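DNA repair and telomere maintenance protein nbs1 (Schizosaccharomyces pombe, PDB 3HUF) serves as the adaptor subunit of the MRN complex in DNA double-strand break repair, its FHA and BRCT domains binding phosphorylated partners such as Ctp1. Local coordinates at residues T173-D178 and K206-N211. Sequence-based numbering, arbitrary orientation.
Sequences TVIIDD and KNIIKN
Ile208, on the last turn of helix 198-209, meets Ile175, Ile176 and Asp177 mainly through CD1, with CG1 also reaching Asp177. Toward the backbone the contact is van der Waals: CD1 of Ile208 comes 3.6 Å from O of Ile175 and 3.7 Å from C of Ile176. The apolar side-chain pair is wider, CD1 of Ile208 lying 4.3 Å from CG2 of Ile175. An extended chi2 of 169° points CD1 at the strand, with the CA atoms of Ile176 and Ile208 7.6 Å apart.

Contact with the carboxylate is also van der Waals in kind. Asp177 and Ile208 pass alongside in opposite senses, with OD1 of Asp177 3.9 Å from CG1 of Ile208. A chi1 of 63° places the carboxylate with OD1 beside Ile208, while OD2 hydrogen-bonds OG of Ser179, and the aspartate N-caps helix 178-184.

Around this patch, Val174 and Ile176 hydrogen-bond through their backbones to strand 150-152 and its flanks, and Phe205 touches Val174 and Ile175. Helix 198-209, which follows in the chain, packs beside strand 174-176, an outermost strand of the four-stranded parallel sheet whose 2-1-3-4 order is characteristic of a BRCT domain, here the first of Nbs1's two.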
ATOM      1  N   THR A 173      -4.547   2.159  -7.796  1.00 40.02           N
ATOM      2  CA  THR A 173      -3.535   2.408  -6.791  1.00 39.34           C
ATOM      3  C   THR A 173      -3.415   3.924  -6.623  1.00 38.77           C
ATOM      4  O   THR A 173      -3.679   4.673  -7.559  1.00 38.77           O
ATOM      5  CB  THR A 173      -2.211   1.802  -7.238  1.00 39.21           C
ATOM      6  OG1 THR A 173      -2.427   0.421  -7.532  1.00 39.06           O
ATOM      7  CG2 THR A 173      -1.148   1.910  -6.165  1.00 38.86           C
ATOM      8  N   VAL A 174      -3.067   4.364  -5.417  1.00 38.28           N
ATOM      9  CA  VAL A 174      -2.824   5.773  -5.128  1.00 37.37           C
ATOM     10  C   VAL A 174      -1.417   6.147  -5.615  1.00 36.92           C
ATOM     11  O   VAL A 174      -0.429   5.549  -5.221  1.00 35.77           O
ATOM     12  CB  VAL A 174      -2.977   6.057  -3.603  1.00 37.44           C
ATOM     13  CG1 VAL A 174      -2.731   7.536  -3.289  1.00 37.81           C
ATOM     14  CG2 VAL A 174      -4.361   5.637  -3.117  1.00 35.72           C
ATOM     15  N   ILE A 175      -1.327   7.141  -6.496  1.00 37.12           N
ATOM     16  CA  ILE A 175      -0.037   7.515  -7.046  1.00 36.20           C
ATOM     17  C   ILE A 175       0.541   8.670  -6.249  1.00 37.00           C
ATOM     18  O   ILE A 175      -0.099   9.684  -6.036  1.00 36.81           O
ATOM     19  CB  ILE A 175      -0.136   7.832  -8.560  1.00 36.79           C
ATOM     20  CG1 ILE A 175      -0.536   6.560  -9.334  1.00 35.31           C
ATOM     21  CG2 ILE A 175       1.188   8.431  -9.086  1.00 34.53           C
ATOM     22  CD1 ILE A 175      -0.887   6.844 -10.765  1.00 36.60           C
ATOM     23  N   ILE A 176       1.757   8.501  -5.762  1.00 37.37           N
ATOM     24  CA  ILE A 176       2.355   9.553  -4.968  1.00 38.21           C
ATOM     25  C   ILE A 176       3.672   9.955  -5.598  1.00 38.36           C
ATOM     26  O   ILE A 176       4.092   9.371  -6.606  1.00 37.93           O
ATOM     27  CB  ILE A 176       2.568   9.088  -3.504  1.00 38.08           C
ATOM     28  CG1 ILE A 176       3.341   7.764  -3.473  1.00 37.78           C
ATOM     29  CG2 ILE A 176       1.222   8.974  -2.789  1.00 37.34           C
ATOM     30  CD1 ILE A 176       3.630   7.250  -2.075  1.00 37.64           C
ATOM     31  N   ASP A 177       4.329  10.932  -4.993  1.00 39.11           N
ATOM     32  CA  ASP A 177       5.665  11.275  -5.408  1.00 39.80           C
ATOM     33  C   ASP A 177       6.553  11.631  -4.234  1.00 40.43           C
ATOM     34  O   ASP A 177       6.166  11.482  -3.077  1.00 39.52           O
ATOM     35  CB  ASP A 177       5.664  12.375  -6.489  1.00 40.02           C
ATOM     36  CG  ASP A 177       5.091  13.707  -6.011  1.00 41.51           C
ATOM     37  OD1 ASP A 177       4.869  14.558  -6.883  1.00 43.97           O
ATOM     38  OD2 ASP A 177       4.874  13.948  -4.799  1.00 43.28           O
ATOM     39  N   ASP A 178       7.755  12.075  -4.591  1.00 41.27           N
ATOM     40  CA  ASP A 178       8.803  12.589  -3.717  1.00 42.15           C
ATOM     41  C   ASP A 178       8.311  13.478  -2.573  1.00 41.72           C
ATOM     42  O   ASP A 178       8.755  13.334  -1.436  1.00 41.62           O
ATOM     43  CB  ASP A 178       9.728  13.427  -4.615  1.00 43.49           C
ATOM     44  CG  ASP A 178      11.120  13.517  -4.090  1.00 46.71           C
ATOM     45  OD1 ASP A 178      11.910  12.597  -4.401  1.00 52.40           O
ATOM     46  OD2 ASP A 178      11.431  14.523  -3.401  1.00 50.37           O
ATOM     47  N   LYS A 206      -4.347  13.386  -6.047  1.00 34.15           N
ATOM     48  CA  LYS A 206      -5.290  14.258  -6.711  1.00 35.09           C
ATOM     49  C   LYS A 206      -4.607  15.483  -7.330  1.00 34.08           C
ATOM     50  O   LYS A 206      -5.014  15.948  -8.384  1.00 33.60           O
ATOM     51  CB  LYS A 206      -6.410  14.688  -5.757  1.00 35.84           C
ATOM     52  CG  LYS A 206      -7.319  13.526  -5.372  1.00 40.73           C
ATOM     53  CD  LYS A 206      -8.560  13.975  -4.566  1.00 46.60           C
ATOM     54  CE  LYS A 206      -9.092  12.803  -3.688  1.00 49.59           C
ATOM     55  NZ  LYS A 206     -10.468  13.065  -3.141  1.00 50.98           N
ATOM     56  N   ASN A 207      -3.565  15.986  -6.672  1.00 33.17           N
ATOM     57  CA  ASN A 207      -2.870  17.166  -7.182  1.00 32.36           C
ATOM     58  C   ASN A 207      -1.989  16.778  -8.372  1.00 32.31           C
ATOM     59  O   ASN A 207      -1.950  17.502  -9.366  1.00 31.28           O
ATOM     60  CB  ASN A 207      -2.078  17.869  -6.061  1.00 31.66           C
ATOM     61  CG  ASN A 207      -1.673  19.269  -6.426  1.00 32.53           C
ATOM     62  OD1 ASN A 207      -2.523  20.169  -6.602  1.00 29.78           O
ATOM     63  ND2 ASN A 207      -0.358  19.486  -6.536  1.00 32.37           N
ATOM     64  N   ILE A 208      -1.336  15.609  -8.286  1.00 32.35           N
ATOM     65  CA  ILE A 208      -0.484  15.103  -9.377  1.00 33.35           C
ATOM     66  C   ILE A 208      -1.191  15.072 -10.738  1.00 33.94           C
ATOM     67  O   ILE A 208      -0.669  15.618 -11.738  1.00 34.47           O
ATOM     68  CB  ILE A 208       0.124  13.691  -9.074  1.00 33.14           C
ATOM     69  CG1 ILE A 208       1.229  13.785  -8.023  1.00 33.11           C
ATOM     70  CG2 ILE A 208       0.668  13.054 -10.337  1.00 32.88           C
ATOM     71  CD1 ILE A 208       1.684  12.402  -7.480  1.00 33.23           C
ATOM     72  N   ILE A 209      -2.385  14.480 -10.772  1.00 34.49           N
ATOM     73  CA  ILE A 209      -3.115  14.292 -12.027  1.00 35.46           C
ATOM     74  C   ILE A 209      -3.789  15.565 -12.562  1.00 36.35           C
ATOM     75  O   ILE A 209      -4.135  15.620 -13.747  1.00 37.25           O
ATOM     76  CB  ILE A 209      -4.140  13.121 -11.944  1.00 35.85           C
ATOM     77  CG1 ILE A 209      -5.307  13.476 -11.012  1.00 36.16           C
ATOM     78  CG2 ILE A 209      -3.449  11.807 -11.495  1.00 34.69           C
ATOM     79  CD1 ILE A 209      -6.425  12.452 -11.016  1.00 37.69           C
ATOM     80  N   LYS A 210      -3.974  16.576 -11.710  1.00 36.87           N
ATOM     81  CA  LYS A 210      -4.500  17.898 -12.141  1.00 37.25           C
ATOM     82  C   LYS A 210      -3.590  18.532 -13.187  1.00 37.25           C
ATOM     83  O   LYS A 210      -2.370  18.458 -13.061  1.00 37.63           O
ATOM     84  CB  LYS A 210      -4.527  18.854 -10.949  1.00 37.34           C
ATOM     85  CG  LYS A 210      -5.844  19.477 -10.624  1.00 38.35           C
ATOM     86  CD  LYS A 210      -6.327  18.967  -9.269  1.00 42.70           C
ATOM     87  CE  LYS A 210      -7.314  19.948  -8.645  1.00 43.01           C
ATOM     88  NZ  LYS A 210      -7.171  20.040  -7.169  1.00 43.59           N
ATOM     89  N   ASN A 211      -4.176  19.164 -14.203  1.00 37.86           N
ATOM     90  CA  ASN A 211      -3.437  19.841 -15.292  1.00 38.20           C
ATOM     91  C   ASN A 211      -2.282  19.005 -15.877  1.00 38.51           C
ATOM     92  O   ASN A 211      -1.243  19.541 -16.264  1.00 38.11           O
ATOM     93  CB  ASN A 211      -2.899  21.220 -14.850  1.00 37.89           C
ATOM     94  CG  ASN A 211      -3.945  22.080 -14.148  1.00 38.18           C
ATOM     95  OD1 ASN A 211      -5.149  21.912 -14.354  1.00 38.30           O
ATOM     96  ND2 ASN A 211      -3.478  23.014 -13.310  1.00 35.96           N
TER